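Local coordinates for putative ubiquinone biosynthesis protein (Nostoc punctiforme, PDB 3MSQ), which is of unproven mechanism but, as a member of the Coq4 family, probably takes part in coenzyme Q (ubiquinone) biosynthesis, at residues L150-I155 against P195-A200; L51-L56 against D113-L118; E68-A73 against R123-I128; D38-L43 against I155-M160; E85-H90 against D208-E213. All blocks are in the same frame, centred on the assembly; numbering follows the deposited sequence.

Interaction 1: L150-I155 against P195-A200; sequences LAQTPI and PGKLIA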
# COMPACT_ATOMS: atom_id res chain seq x y z
N LEU A 150 0.97 25.97 0.56
CA LEU A 150 0.70 25.41 1.90
C LEU A 150 0.98 26.47 2.99
O LEU A 150 0.25 26.53 3.98
CB LEU A 150 1.52 24.11 2.13
CG LEU A 150 1.26 23.28 3.40
CD1 LEU A 150 0.02 22.45 3.27
CD2 LEU A 150 2.39 22.32 3.66
N ALA A 151 2.00 27.34 2.77
CA ALA A 151 2.35 28.41 3.71
C ALA A 151 1.26 29.47 3.79
O ALA A 151 1.04 30.03 4.86
CB ALA A 151 3.68 29.06 3.33
N GLN A 152 0.57 29.74 2.66
CA GLN A 152 -0.48 30.74 2.48
C GLN A 152 -1.87 30.23 2.84
O GLN A 152 -2.52 30.78 3.72
CB GLN A 152 -0.51 31.19 1.02
CG GLN A 152 0.56 32.19 0.64
CD GLN A 152 0.10 33.05 -0.50
OE1 GLN A 152 -0.62 32.62 -1.41
NE2 GLN A 152 0.50 34.30 -0.46
N THR A 153 -2.36 29.23 2.08
CA THR A 153 -3.70 28.63 2.15
C THR A 153 -3.64 27.10 2.02
O THR A 153 -3.70 26.58 0.90
CB THR A 153 -4.62 29.29 1.11
OG1 THR A 153 -3.95 29.33 -0.15
CG2 THR A 153 -5.04 30.70 1.49
N PRO A 154 -3.50 26.36 3.15
CA PRO A 154 -3.39 24.88 3.04
C PRO A 154 -4.62 24.13 2.54
O PRO A 154 -5.70 24.27 3.09
CB PRO A 154 -3.00 24.43 4.45
CG PRO A 154 -3.03 25.65 5.30
CD PRO A 154 -3.38 26.84 4.54
N ILE A 155 -4.44 23.31 1.50
CA ILE A 155 -5.48 22.44 0.93
C ILE A 155 -4.94 20.99 0.87
O ILE A 155 -3.73 20.84 0.74
CB ILE A 155 -6.04 22.93 -0.44
CG1 ILE A 155 -4.97 22.86 -1.60
CG2 ILE A 155 -6.69 24.31 -0.28
CD1 ILE A 155 -5.47 22.98 -3.01
N PRO A 195 1.46 38.35 2.20
CA PRO A 195 0.09 38.53 2.72
C PRO A 195 -0.99 38.32 1.67
O PRO A 195 -2.04 37.74 1.97
CB PRO A 195 0.09 39.96 3.25
CG PRO A 195 1.17 40.65 2.50
CD PRO A 195 2.21 39.63 2.21
N GLY A 196 -0.71 38.77 0.44
CA GLY A 196 -1.62 38.64 -0.69
C GLY A 196 -1.70 37.21 -1.15
O GLY A 196 -0.73 36.68 -1.71
N LYS A 197 -2.84 36.57 -0.86
CA LYS A 197 -3.07 35.16 -1.19
C LYS A 197 -3.22 34.96 -2.69
O LYS A 197 -3.93 35.72 -3.34
CB LYS A 197 -4.32 34.63 -0.43
CG LYS A 197 -4.37 34.94 1.07
CD LYS A 197 -3.46 34.05 1.89
CE LYS A 197 -3.27 34.56 3.29
NZ LYS A 197 -2.24 33.77 4.02
N LEU A 198 -2.55 33.93 -3.23
CA LEU A 198 -2.63 33.57 -4.65
C LEU A 198 -4.07 33.23 -5.02
O LEU A 198 -4.61 33.82 -5.96
CB LEU A 198 -1.75 32.32 -4.95
CG LEU A 198 -0.23 32.47 -4.91
CD1 LEU A 198 0.42 31.10 -5.09
CD2 LEU A 198 0.28 33.49 -5.95
N ILE A 199 -4.69 32.29 -4.26
CA ILE A 199 -6.06 31.78 -4.42
C ILE A 199 -7.15 32.88 -4.45
O ILE A 199 -8.17 32.68 -5.12
CB ILE A 199 -6.34 30.63 -3.39
CG1 ILE A 199 -7.51 29.72 -3.80
CG2 ILE A 199 -6.49 31.11 -1.95
CD1 ILE A 199 -7.14 28.59 -4.74
N ALA A 200 -6.90 34.05 -3.78
CA ALA A 200 -7.83 35.21 -3.70
C ALA A 200 -7.88 36.11 -4.94
O ALA A 200 -8.78 36.95 -5.03
CB ALA A 200 -7.51 36.04 -2.46

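Interaction 2: L51-L56 against D113-L118; sequences LAVDEL and DDISYL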
# COMPACT_ATOMS: atom_id res chain seq x y z
N LEU A 51 -12.58 21.01 5.82
CA LEU A 51 -11.88 21.91 6.72
C LEU A 51 -11.13 22.99 5.94
O LEU A 51 -11.17 24.16 6.36
CB LEU A 51 -10.92 21.09 7.56
CG LEU A 51 -10.92 21.39 9.04
CD1 LEU A 51 -11.83 20.43 9.78
CD2 LEU A 51 -9.50 21.33 9.58
N ALA A 52 -10.47 22.62 4.80
CA ALA A 52 -9.76 23.53 3.89
C ALA A 52 -10.74 24.59 3.36
O ALA A 52 -10.43 25.79 3.36
CB ALA A 52 -9.16 22.77 2.72
N VAL A 53 -11.94 24.16 2.94
CA VAL A 53 -12.99 25.03 2.46
C VAL A 53 -13.45 25.96 3.61
O VAL A 53 -13.51 27.17 3.42
CB VAL A 53 -14.14 24.20 1.86
CG1 VAL A 53 -15.39 25.05 1.70
CG2 VAL A 53 -13.71 23.57 0.53
N ASP A 54 -13.70 25.40 4.81
CA ASP A 54 -14.10 26.14 6.01
C ASP A 54 -13.10 27.23 6.40
O ASP A 54 -13.49 28.34 6.75
CB ASP A 54 -14.37 25.20 7.19
CG ASP A 54 -15.61 24.32 7.06
OD1 ASP A 54 -16.42 24.56 6.12
OD2 ASP A 54 -15.81 23.44 7.93
N GLU A 55 -11.81 26.94 6.29
CA GLU A 55 -10.74 27.88 6.63
C GLU A 55 -10.50 28.97 5.57
O GLU A 55 -10.22 30.11 5.93
CB GLU A 55 -9.45 27.14 7.03
CG GLU A 55 -9.51 26.48 8.40
CD GLU A 55 -9.85 27.37 9.58
OE1 GLU A 55 -9.11 28.35 9.83
OE2 GLU A 55 -10.88 27.10 10.25
N LEU A 56 -10.62 28.61 4.27
CA LEU A 56 -10.47 29.54 3.14
C LEU A 56 -11.58 30.57 3.17
O LEU A 56 -11.30 31.75 3.02
CB LEU A 56 -10.51 28.78 1.81
CG LEU A 56 -9.23 28.08 1.37
CD1 LEU A 56 -9.52 27.05 0.35
CD2 LEU A 56 -8.29 29.06 0.73
N ASP A 113 -20.74 22.09 -5.54
CA ASP A 113 -20.58 22.52 -4.14
C ASP A 113 -19.27 23.27 -3.93
O ASP A 113 -18.57 23.54 -4.92
CB ASP A 113 -20.73 21.33 -3.18
CG ASP A 113 -19.65 20.25 -3.22
OD1 ASP A 113 -18.86 20.22 -4.19
OD2 ASP A 113 -19.59 19.44 -2.27
N ASP A 114 -18.92 23.61 -2.67
CA ASP A 114 -17.67 24.35 -2.42
C ASP A 114 -16.41 23.54 -2.71
O ASP A 114 -15.43 24.13 -3.18
CB ASP A 114 -17.63 24.96 -1.02
CG ASP A 114 -18.70 25.99 -0.66
OD1 ASP A 114 -19.10 26.81 -1.55
OD2 ASP A 114 -19.04 26.08 0.55
N ILE A 115 -16.41 22.20 -2.44
CA ILE A 115 -15.25 21.33 -2.73
C ILE A 115 -15.01 21.20 -4.26
O ILE A 115 -13.87 21.38 -4.71
CB ILE A 115 -15.37 19.97 -1.99
CG1 ILE A 115 -15.12 20.16 -0.49
CG2 ILE A 115 -14.45 18.90 -2.60
CD1 ILE A 115 -15.61 19.02 0.41
N SER A 116 -16.08 20.96 -5.06
CA SER A 116 -15.95 20.89 -6.52
C SER A 116 -15.60 22.29 -7.06
O SER A 116 -14.84 22.39 -8.04
CB SER A 116 -17.20 20.31 -7.18
OG SER A 116 -18.39 20.89 -6.69
N TYR A 117 -16.07 23.35 -6.38
CA TYR A 117 -15.68 24.70 -6.77
C TYR A 117 -14.15 24.93 -6.58
O TYR A 117 -13.47 25.35 -7.51
CB TYR A 117 -16.49 25.78 -6.03
CG TYR A 117 -15.89 27.14 -6.28
CD1 TYR A 117 -15.74 27.63 -7.57
CD2 TYR A 117 -15.38 27.90 -5.23
CE1 TYR A 117 -15.08 28.83 -7.82
CE2 TYR A 117 -14.77 29.13 -5.47
CZ TYR A 117 -14.62 29.60 -6.76
OH TYR A 117 -14.00 30.79 -7.02
N LEU A 118 -13.62 24.70 -5.38
CA LEU A 118 -12.20 24.90 -5.07
C LEU A 118 -11.30 24.08 -5.98
O LEU A 118 -10.24 24.55 -6.35
CB LEU A 118 -11.94 24.58 -3.60
CG LEU A 118 -10.51 24.74 -3.09
CD1 LEU A 118 -10.00 26.15 -3.25
CD2 LEU A 118 -10.40 24.26 -1.64

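Interaction 3: E68-A73 against R123-I128; sequences ERWLPA and RSTHDI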
# COMPACT_ATOMS: atom_id res chain seq x y z
N GLU A 68 -19.24 34.21 -5.56
CA GLU A 68 -19.44 34.37 -7.00
C GLU A 68 -19.25 33.06 -7.79
O GLU A 68 -19.70 32.98 -8.94
CB GLU A 68 -18.43 35.37 -7.57
CG GLU A 68 -18.41 36.77 -6.98
CD GLU A 68 -17.30 37.60 -7.61
OE1 GLU A 68 -16.98 37.38 -8.80
OE2 GLU A 68 -16.73 38.45 -6.89
N ARG A 69 -18.52 32.08 -7.21
CA ARG A 69 -18.10 30.82 -7.85
C ARG A 69 -17.33 31.21 -9.10
O ARG A 69 -17.58 30.71 -10.20
CB ARG A 69 -19.25 29.85 -8.12
CG ARG A 69 -19.94 29.36 -6.85
CD ARG A 69 -19.23 28.18 -6.25
NE ARG A 69 -19.98 27.51 -5.18
CZ ARG A 69 -20.88 26.55 -5.38
NH1 ARG A 69 -21.21 26.18 -6.62
NH2 ARG A 69 -21.48 25.97 -4.35
N TRP A 70 -16.43 32.20 -8.90
CA TRP A 70 -15.58 32.83 -9.89
C TRP A 70 -14.64 31.84 -10.52
O TRP A 70 -13.93 31.11 -9.81
CB TRP A 70 -14.78 33.99 -9.26
CG TRP A 70 -13.91 34.71 -10.25
CD1 TRP A 70 -14.26 35.78 -11.01
CD2 TRP A 70 -12.57 34.35 -10.65
NE1 TRP A 70 -13.23 36.12 -11.86
CE2 TRP A 70 -12.19 35.25 -11.67
CE3 TRP A 70 -11.67 33.35 -10.26
CZ2 TRP A 70 -10.94 35.18 -12.29
CZ3 TRP A 70 -10.43 33.28 -10.88
CH2 TRP A 70 -10.08 34.19 -11.88
N LEU A 71 -14.56 31.86 -11.86
CA LEU A 71 -13.61 31.05 -12.62
C LEU A 71 -13.07 31.94 -13.74
O LEU A 71 -13.80 32.82 -14.17
CB LEU A 71 -14.26 29.77 -13.16
CG LEU A 71 -14.59 28.68 -12.13
CD1 LEU A 71 -15.46 27.63 -12.73
CD2 LEU A 71 -13.32 28.08 -11.53
N PRO A 72 -11.81 31.80 -14.16
CA PRO A 72 -11.27 32.72 -15.17
C PRO A 72 -11.90 32.62 -16.56
O PRO A 72 -12.26 31.53 -17.01
CB PRO A 72 -9.77 32.40 -15.17
CG PRO A 72 -9.69 31.01 -14.73
CD PRO A 72 -10.79 30.82 -13.74
N ALA A 73 -12.06 33.78 -17.22
CA ALA A 73 -12.62 33.92 -18.56
C ALA A 73 -11.73 33.21 -19.58
O ALA A 73 -10.54 33.05 -19.34
CB ALA A 73 -12.76 35.39 -18.91
N ARG A 123 -7.50 24.11 -10.48
CA ARG A 123 -7.11 23.61 -11.79
C ARG A 123 -7.05 24.69 -12.86
O ARG A 123 -6.10 24.72 -13.64
CB ARG A 123 -8.02 22.45 -12.21
CG ARG A 123 -7.84 21.19 -11.36
CD ARG A 123 -8.75 20.05 -11.82
NE ARG A 123 -8.61 18.91 -10.91
CZ ARG A 123 -9.31 17.79 -10.97
NH1 ARG A 123 -10.23 17.62 -11.90
NH2 ARG A 123 -9.09 16.82 -10.08
N SER A 124 -8.02 25.62 -12.88
CA SER A 124 -8.09 26.73 -13.85
C SER A 124 -6.97 27.73 -13.69
O SER A 124 -6.59 28.38 -14.68
CB SER A 124 -9.37 27.53 -13.68
OG SER A 124 -10.40 26.78 -13.08
N THR A 125 -6.52 27.94 -12.44
CA THR A 125 -5.57 28.99 -12.13
C THR A 125 -4.18 28.58 -11.70
O THR A 125 -3.26 29.36 -11.94
CB THR A 125 -6.18 30.02 -11.15
OG1 THR A 125 -6.37 29.43 -9.87
CG2 THR A 125 -7.50 30.60 -11.66
N HIS A 126 -3.99 27.39 -11.07
CA HIS A 126 -2.68 27.00 -10.52
C HIS A 126 -1.46 27.03 -11.45
O HIS A 126 -0.35 27.26 -10.96
CB HIS A 126 -2.74 25.78 -9.58
CG HIS A 126 -2.09 24.54 -10.10
ND1 HIS A 126 -2.83 23.49 -10.62
CD2 HIS A 126 -0.77 24.20 -10.11
CE1 HIS A 126 -1.95 22.57 -10.95
NE2 HIS A 126 -0.69 22.95 -10.66
N ASP A 127 -1.65 26.90 -12.76
CA ASP A 127 -0.53 26.97 -13.70
C ASP A 127 0.02 28.41 -13.86
O ASP A 127 1.13 28.58 -14.36
CB ASP A 127 -0.92 26.36 -15.05
CG ASP A 127 0.24 25.81 -15.80
OD1 ASP A 127 0.83 24.81 -15.33
OD2 ASP A 127 0.56 26.36 -16.88
N ILE A 128 -0.74 29.42 -13.43
CA ILE A 128 -0.36 30.84 -13.46
C ILE A 128 0.54 31.12 -12.24
O ILE A 128 1.54 31.84 -12.38
CB ILE A 128 -1.63 31.76 -13.53
CG1 ILE A 128 -2.39 31.57 -14.86
CG2 ILE A 128 -1.31 33.23 -13.33
CD1 ILE A 128 -3.91 31.31 -14.74

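Interaction 4: D38-L43 against I155-M160; sequences DFEDAL and IPISVM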
# COMPACT_ATOMS: atom_id res chain seq x y z
N ASP A 38 -6.95 12.06 -10.39
CA ASP A 38 -7.60 10.91 -9.76
C ASP A 38 -7.40 10.95 -8.25
O ASP A 38 -8.33 10.65 -7.50
CB ASP A 38 -7.04 9.57 -10.31
CG ASP A 38 -7.32 9.23 -11.76
OD1 ASP A 38 -8.21 9.89 -12.37
OD2 ASP A 38 -6.67 8.30 -12.29
N PHE A 39 -6.18 11.33 -7.81
CA PHE A 39 -5.80 11.44 -6.40
C PHE A 39 -6.57 12.58 -5.72
O PHE A 39 -7.19 12.37 -4.67
CB PHE A 39 -4.28 11.64 -6.27
CG PHE A 39 -3.71 11.69 -4.86
CD1 PHE A 39 -4.39 11.12 -3.79
CD2 PHE A 39 -2.47 12.26 -4.63
CE1 PHE A 39 -3.86 11.18 -2.50
CE2 PHE A 39 -1.94 12.31 -3.34
CZ PHE A 39 -2.64 11.77 -2.29
N GLU A 40 -6.52 13.78 -6.34
CA GLU A 40 -7.21 15.00 -5.91
C GLU A 40 -8.67 14.70 -5.63
O GLU A 40 -9.18 15.10 -4.59
CB GLU A 40 -7.12 16.02 -7.05
CG GLU A 40 -6.43 17.32 -6.68
CD GLU A 40 -6.75 18.42 -7.67
OE1 GLU A 40 -6.13 18.46 -8.75
OE2 GLU A 40 -7.68 19.21 -7.36
N ASP A 41 -9.32 13.97 -6.56
CA ASP A 41 -10.72 13.54 -6.50
C ASP A 41 -11.00 12.64 -5.29
O ASP A 41 -12.03 12.77 -4.63
CB ASP A 41 -11.12 12.81 -7.81
CG ASP A 41 -11.17 13.65 -9.09
OD1 ASP A 41 -10.99 14.90 -9.00
OD2 ASP A 41 -11.37 13.07 -10.18
N ALA A 42 -10.06 11.72 -5.00
CA ALA A 42 -10.18 10.78 -3.89
C ALA A 42 -10.08 11.47 -2.52
O ALA A 42 -10.54 10.91 -1.51
CB ALA A 42 -9.14 9.70 -4.01
N LEU A 43 -9.52 12.70 -2.48
CA LEU A 43 -9.38 13.44 -1.24
C LEU A 43 -10.63 14.25 -0.91
O LEU A 43 -10.77 14.72 0.21
CB LEU A 43 -8.14 14.34 -1.26
CG LEU A 43 -6.79 13.69 -1.49
CD1 LEU A 43 -5.75 14.74 -1.80
CD2 LEU A 43 -6.37 12.82 -0.30
N ILE A 155 -4.44 23.31 1.50
CA ILE A 155 -5.48 22.44 0.93
C ILE A 155 -4.94 20.99 0.87
O ILE A 155 -3.73 20.84 0.74
CB ILE A 155 -6.04 22.93 -0.44
CG1 ILE A 155 -4.97 22.86 -1.60
CG2 ILE A 155 -6.69 24.31 -0.28
CD1 ILE A 155 -5.47 22.98 -3.01
N PRO A 156 -5.78 19.93 0.99
CA PRO A 156 -5.24 18.55 1.02
C PRO A 156 -4.17 18.16 -0.00
O PRO A 156 -3.13 17.65 0.43
CB PRO A 156 -6.47 17.65 0.96
CG PRO A 156 -7.64 18.58 0.76
CD PRO A 156 -7.24 19.92 1.22
N ILE A 157 -4.39 18.40 -1.33
CA ILE A 157 -3.42 18.06 -2.38
C ILE A 157 -2.01 18.61 -2.17
O ILE A 157 -1.05 17.90 -2.44
CB ILE A 157 -3.96 18.23 -3.84
CG1 ILE A 157 -3.25 17.31 -4.86
CG2 ILE A 157 -3.99 19.67 -4.29
CD1 ILE A 157 -3.51 15.77 -4.68
N SER A 158 -1.86 19.83 -1.63
CA SER A 158 -0.54 20.41 -1.35
C SER A 158 0.20 19.57 -0.30
O SER A 158 1.36 19.16 -0.54
CB SER A 158 -0.67 21.86 -0.92
OG SER A 158 -1.15 22.65 -1.99
N VAL A 159 -0.48 19.25 0.82
CA VAL A 159 0.07 18.43 1.91
C VAL A 159 0.55 17.10 1.35
O VAL A 159 1.66 16.68 1.64
CB VAL A 159 -0.95 18.17 3.02
CG1 VAL A 159 -0.28 17.62 4.27
CG2 VAL A 159 -1.76 19.40 3.34
N MSE A 160 -0.33 16.42 0.58
CA MSE A 160 -0.09 15.12 -0.03
C MSE A 160 1.06 15.21 -1.01
O MSE A 160 2.00 14.42 -0.90
CB MSE A 160 -1.35 14.59 -0.72
CG MSE A 160 -2.55 14.36 0.22
SE MSE A 160 -2.21 13.24 1.79
CE MSE A 160 -2.31 14.55 3.10

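Interaction 5: E85-H90 against D208-E213; sequences EGTLGH and DVQVSE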
# COMPACT_ATOMS: atom_id res chain seq x y z
N GLU A 85 5.84 43.46 -23.01
CA GLU A 85 6.94 42.62 -22.55
C GLU A 85 6.87 41.93 -21.18
O GLU A 85 7.01 40.70 -21.12
CB GLU A 85 8.31 43.28 -22.81
CG GLU A 85 9.49 42.32 -22.88
CD GLU A 85 9.37 41.16 -23.86
OE1 GLU A 85 9.05 41.39 -25.04
OE2 GLU A 85 9.61 40.00 -23.43
N GLY A 86 6.71 42.69 -20.10
CA GLY A 86 6.75 42.07 -18.78
C GLY A 86 5.45 41.67 -18.13
O GLY A 86 5.46 41.24 -16.98
N THR A 87 4.32 41.83 -18.85
CA THR A 87 2.97 41.52 -18.36
C THR A 87 2.76 40.02 -18.16
O THR A 87 3.42 39.22 -18.82
CB THR A 87 1.89 42.11 -19.28
OG1 THR A 87 1.86 41.39 -20.52
CG2 THR A 87 2.08 43.60 -19.52
N LEU A 88 1.82 39.65 -17.26
CA LEU A 88 1.45 38.28 -16.90
C LEU A 88 1.06 37.45 -18.12
O LEU A 88 1.49 36.29 -18.23
CB LEU A 88 0.31 38.32 -15.87
CG LEU A 88 -0.29 36.99 -15.41
CD1 LEU A 88 0.67 36.22 -14.57
CD2 LEU A 88 -1.57 37.24 -14.64
N GLY A 89 0.29 38.05 -19.03
CA GLY A 89 -0.15 37.43 -20.27
C GLY A 89 1.00 36.99 -21.14
O GLY A 89 1.08 35.81 -21.49
N HIS A 90 1.92 37.92 -21.44
CA HIS A 90 3.10 37.69 -22.26
C HIS A 90 4.01 36.59 -21.71
O HIS A 90 4.40 35.70 -22.47
CB HIS A 90 3.88 39.00 -22.46
CG HIS A 90 4.91 38.93 -23.54
ND1 HIS A 90 4.61 39.30 -24.84
CD2 HIS A 90 6.20 38.53 -23.48
CE1 HIS A 90 5.73 39.12 -25.53
NE2 HIS A 90 6.71 38.66 -24.75
N ASP A 208 -2.81 41.89 -18.35
CA ASP A 208 -2.23 43.14 -18.86
C ASP A 208 -1.41 43.92 -17.80
O ASP A 208 -1.01 45.06 -18.06
CB ASP A 208 -3.34 44.04 -19.44
CG ASP A 208 -4.33 44.58 -18.41
OD1 ASP A 208 -5.01 43.76 -17.73
OD2 ASP A 208 -4.46 45.82 -18.31
N VAL A 209 -1.17 43.31 -16.63
CA VAL A 209 -0.41 43.90 -15.52
C VAL A 209 0.98 43.25 -15.47
O VAL A 209 1.10 42.03 -15.62
CB VAL A 209 -1.17 43.75 -14.15
CG1 VAL A 209 -0.43 44.43 -13.01
CG2 VAL A 209 -2.60 44.29 -14.25
N GLN A 210 2.03 44.07 -15.24
CA GLN A 210 3.41 43.58 -15.12
C GLN A 210 3.53 42.57 -13.98
O GLN A 210 2.89 42.74 -12.95
CB GLN A 210 4.36 44.75 -14.86
CG GLN A 210 4.59 45.64 -16.07
CD GLN A 210 5.45 45.00 -17.14
OE1 GLN A 210 5.02 44.84 -18.28
NE2 GLN A 210 6.70 44.66 -16.80
N VAL A 211 4.35 41.54 -14.17
CA VAL A 211 4.58 40.49 -13.16
C VAL A 211 5.18 41.10 -11.88
O VAL A 211 4.73 40.77 -10.77
CB VAL A 211 5.39 39.27 -13.70
CG1 VAL A 211 5.69 38.25 -12.60
CG2 VAL A 211 4.67 38.59 -14.85
N SER A 212 6.17 42.01 -12.05
CA SER A 212 6.83 42.75 -10.96
C SER A 212 5.81 43.55 -10.14
O SER A 212 5.89 43.57 -8.92
CB SER A 212 7.92 43.66 -11.51
OG SER A 212 7.54 44.29 -12.73
N GLU A 213 4.81 44.16 -10.83
CA GLU A 213 3.71 44.92 -10.24
C GLU A 213 2.79 44.00 -9.44
O GLU A 213 2.42 44.36 -8.32
CB GLU A 213 2.92 45.70 -11.33
CG GLU A 213 1.81 46.62 -10.82
CD GLU A 213 2.21 47.75 -9.89
OE1 GLU A 213 3.19 48.47 -10.19
OE2 GLU A 213 1.53 47.93 -8.85

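Interaction 1: L150-I155 against P195-A200
The buried side chain of Q152 leaves the last turn of helix 139-152 and plugs into the backbone of G196, K197 and L198. At its root, CB lies 4.2 Å from CD of K197, so the aliphatic part of the lysine runs past the base of the glutamine. CG stands anti to the carbonyl carbon (chi1 -79°) and the chain stays extended beyond it, which carries the amide across to the loop. There CD faces the CA of K197, and the two ends of the amide separate their tasks. OE1 accepts from L198 N at 3.0 Å in a nearly straight bond (169° at the hydrogen), the N-H arriving 19° out of the carboxamide plane, and the same oxygen lies against CG of L198. NE2 donates to G196 O at 3.0 Å, approaching from above that carbonyl's plane, and also reaches T194 O. Gripped at both ends, the amide cannot easily turn over. The glutamine thereby staples the C-terminal end of one helix of this all-helical Coq4 fold to the loop that follows helix 177-192. K197 returns the grip: bent at chi2, it folds back to place NZ 3.0 Å from Q152 O, at the helix end, where carbonyls commonly lack a backbone donor. T153, the first residue out of the helix, adds van der Waals packing. Its CG2 meets CD of K197 at 3.7 Å, while the methyl CG2 of I199 lies against both T153 CG2 and OG1. L56 of helix 47-56 touches both T153 and I199.

Interaction 2: L51-L56 against D113-L118
OD1 of D113, the residue just ahead of D114 and its contact with V53, is gripped by two groups of S116: the backbone N at 3.0 Å and the hydroxyl OG at 2.6 Å. The amide comes in from above the carboxylate plane, whereas the hydroxyl is met by the anti lone pair of OD1, on the side away from the other oxygen. This is an N-cap, and it fixes the first turn of helix 114-133 that meets helix 47-56. The meeting itself is apolar. V53 straddles the turn with both methyls: CG1, anti to the backbone N (chi1 165°), presses on CB of D114 at 3.5 Å, and CG2 touches CG1 of I115 at 3.8 Å. L118 slides past V53 in the opposite sense and goes on to meet L56 tip to tip, L118 CD2 to L56 CD1 at 3.5 Å. The carboxylate of D114 also makes a salt bridge to K57. The short helical segments cross at 80°, almost perpendicular, with axes 10.1 Å apart. Helix 60-68 closes one flank, its F66 touching L56 and D114 and meeting the Y117 ring edge-to-face.

Interaction 3: E68-A73 against R123-I128
P72 lays its ring against S124 and T125, where the extended loop after helix 60-68 runs over helix 114-133 of this all-helical Coq4 fold. The proline bridges two successive residues of the helix: its CD and CG both approach CB of S124 (P72 CD to S124 CB 3.6 Å), and CG also meets the methyl CG2 of T125 at 3.8 Å, the two side chains slanting across one another. W70 comes to the same methyl from another direction. Its indole is turned so that T125 CG2 sits at the ring edge, close to the ring plane, 4.0 Å from CZ3; the methyl therefore lies beside the aromatic system and not over it. One indole face is instead covered from within the loop, with P72 N lying 3.7 Å above the plane toward the rim. CG anti to the backbone N (chi1 -178°) sets the indole beside P72, and both rings reach T125 CG2. L71 meets the same serine as the proline, its CD2 3.6 Å from S124 OG. R69, the first residue past helix 60-68, has positive phi and turns the chain into this course. Further ties hold the loop down: W70 O accepts from Y117 OH, and A73 N bonds to D204. The helix is kinked just beyond the contact, the N atoms of D127 and I128 lacking bonds to the preceding turn, although I128 N reaches T125 O at 2.9 Å. Both helix hydroxyls turn inward to their own helix: S124 OG bonds to M120 O, and T125 OG1 to L121 O.

Interaction 4: D38-L43 against I155-M160
CD1 of I157 sits among three side chains of helix 32-42 and its end. It touches CD2 of F39 at 3.7 Å and CD1 of L43 at 3.8 Å, while the adjoining CG1 meets CG of E40 at 3.7 Å. The isoleucine owes this place to a first torsion that sets CG1 anti to the backbone N (chi1 -154°) and carries CG1 and CD1 toward helix 32-42. One turn later M160, present as selenomethionine, brings CB to within 3.5 Å of CZ of F39, the two side chains crossing at about a right angle. Its chain then bends, so that CG lies against CD1 of L43 at 3.8 Å and the selenium heads elsewhere. L43 also reaches CB of P156 and covers part of one face of the F39 ring, its CD1 4.1 Å above the plane. In the next shell, F20 stacks on F39, and W122 of helix 114-133 backs both E40 and I157. The segments' axes cross at 121° and come within 10.2 Å. Helix 156-172 begins at P156 and is predicted to span a membrane; here M160 also packs on S170 of the second subunit. The pairing of helices 32-42 and 156-172 at this point thus rests on apolar packing, the one charged side chain in it, E40, contributing its CG while OE1 forms a long, weak ion pair with R123.

Interaction 5: E85-H90 against D208-E213
A single beta bridge joins the residues that precede two helices: T87, the N-cap of helix 88-98, and Q210, the N-cap of helix 211-218. Two backbone bonds frame the pair. V211 N donates to G86 O at 3.0 Å, almost straight (168° at the hydrogen), and L88 N donates to V209 O, also at 3.0 Å, with a more bent 156°. This is the bonding pattern of an antiparallel, non-hydrogen-bonded pair, and T87 and Q210 bring their CA atoms within 3.9 Å. The same V209 O also receives a CH...O contact from T87 CA at 3.4 Å. The Q210 side chain, bent at chi2 (-72°), folds back over the peptide of G86 and T87. Its OE1 lies 3.1 Å from T87 N, but the angle is too poor for a hydrogen bond; CD and NE2 lie over G86, with Q210 CD 3.5 Å from G86 C. T87 sets CG2 near this oxygen, and its OG1 hydrogen-bonds P84 O. V211 completes the apolar side, its CG2 3.8 Å from L88 CA, while L88 goes on to I128, V131 and V132 of helix 114-133. In a protein with no regular strand, two helix starts far apart in sequence are thus held together through main-chain polar groups: the two cross-segment hydrogen bonds are made entirely by main-chain atoms, while side chains pad the seam.

Interactions 1, 2 and 4 form one continuous packed region. I155 belongs to both 1 and 4, and its CG2 lies 3.9 Å from CD2 of L118 in interaction 2; A52 CB of interaction 2 also meets P156 CD of interaction 4 at 3.8 Å. Helix 114-133 carries the link onward: interactions 2 and 3 use it with centres 14 Å apart, and Y117 CG packs 3.5 Å from R69 CD. R123 of that helix joins interaction 3 to interaction 4 by a salt bridge, NH2 to D41 OD1. Interaction 5 lies farther out, about 31 Å from interaction 4 between centres, yet I128 CG2 meets L88 CD1 at 3.8 Å, connecting it to interaction 3.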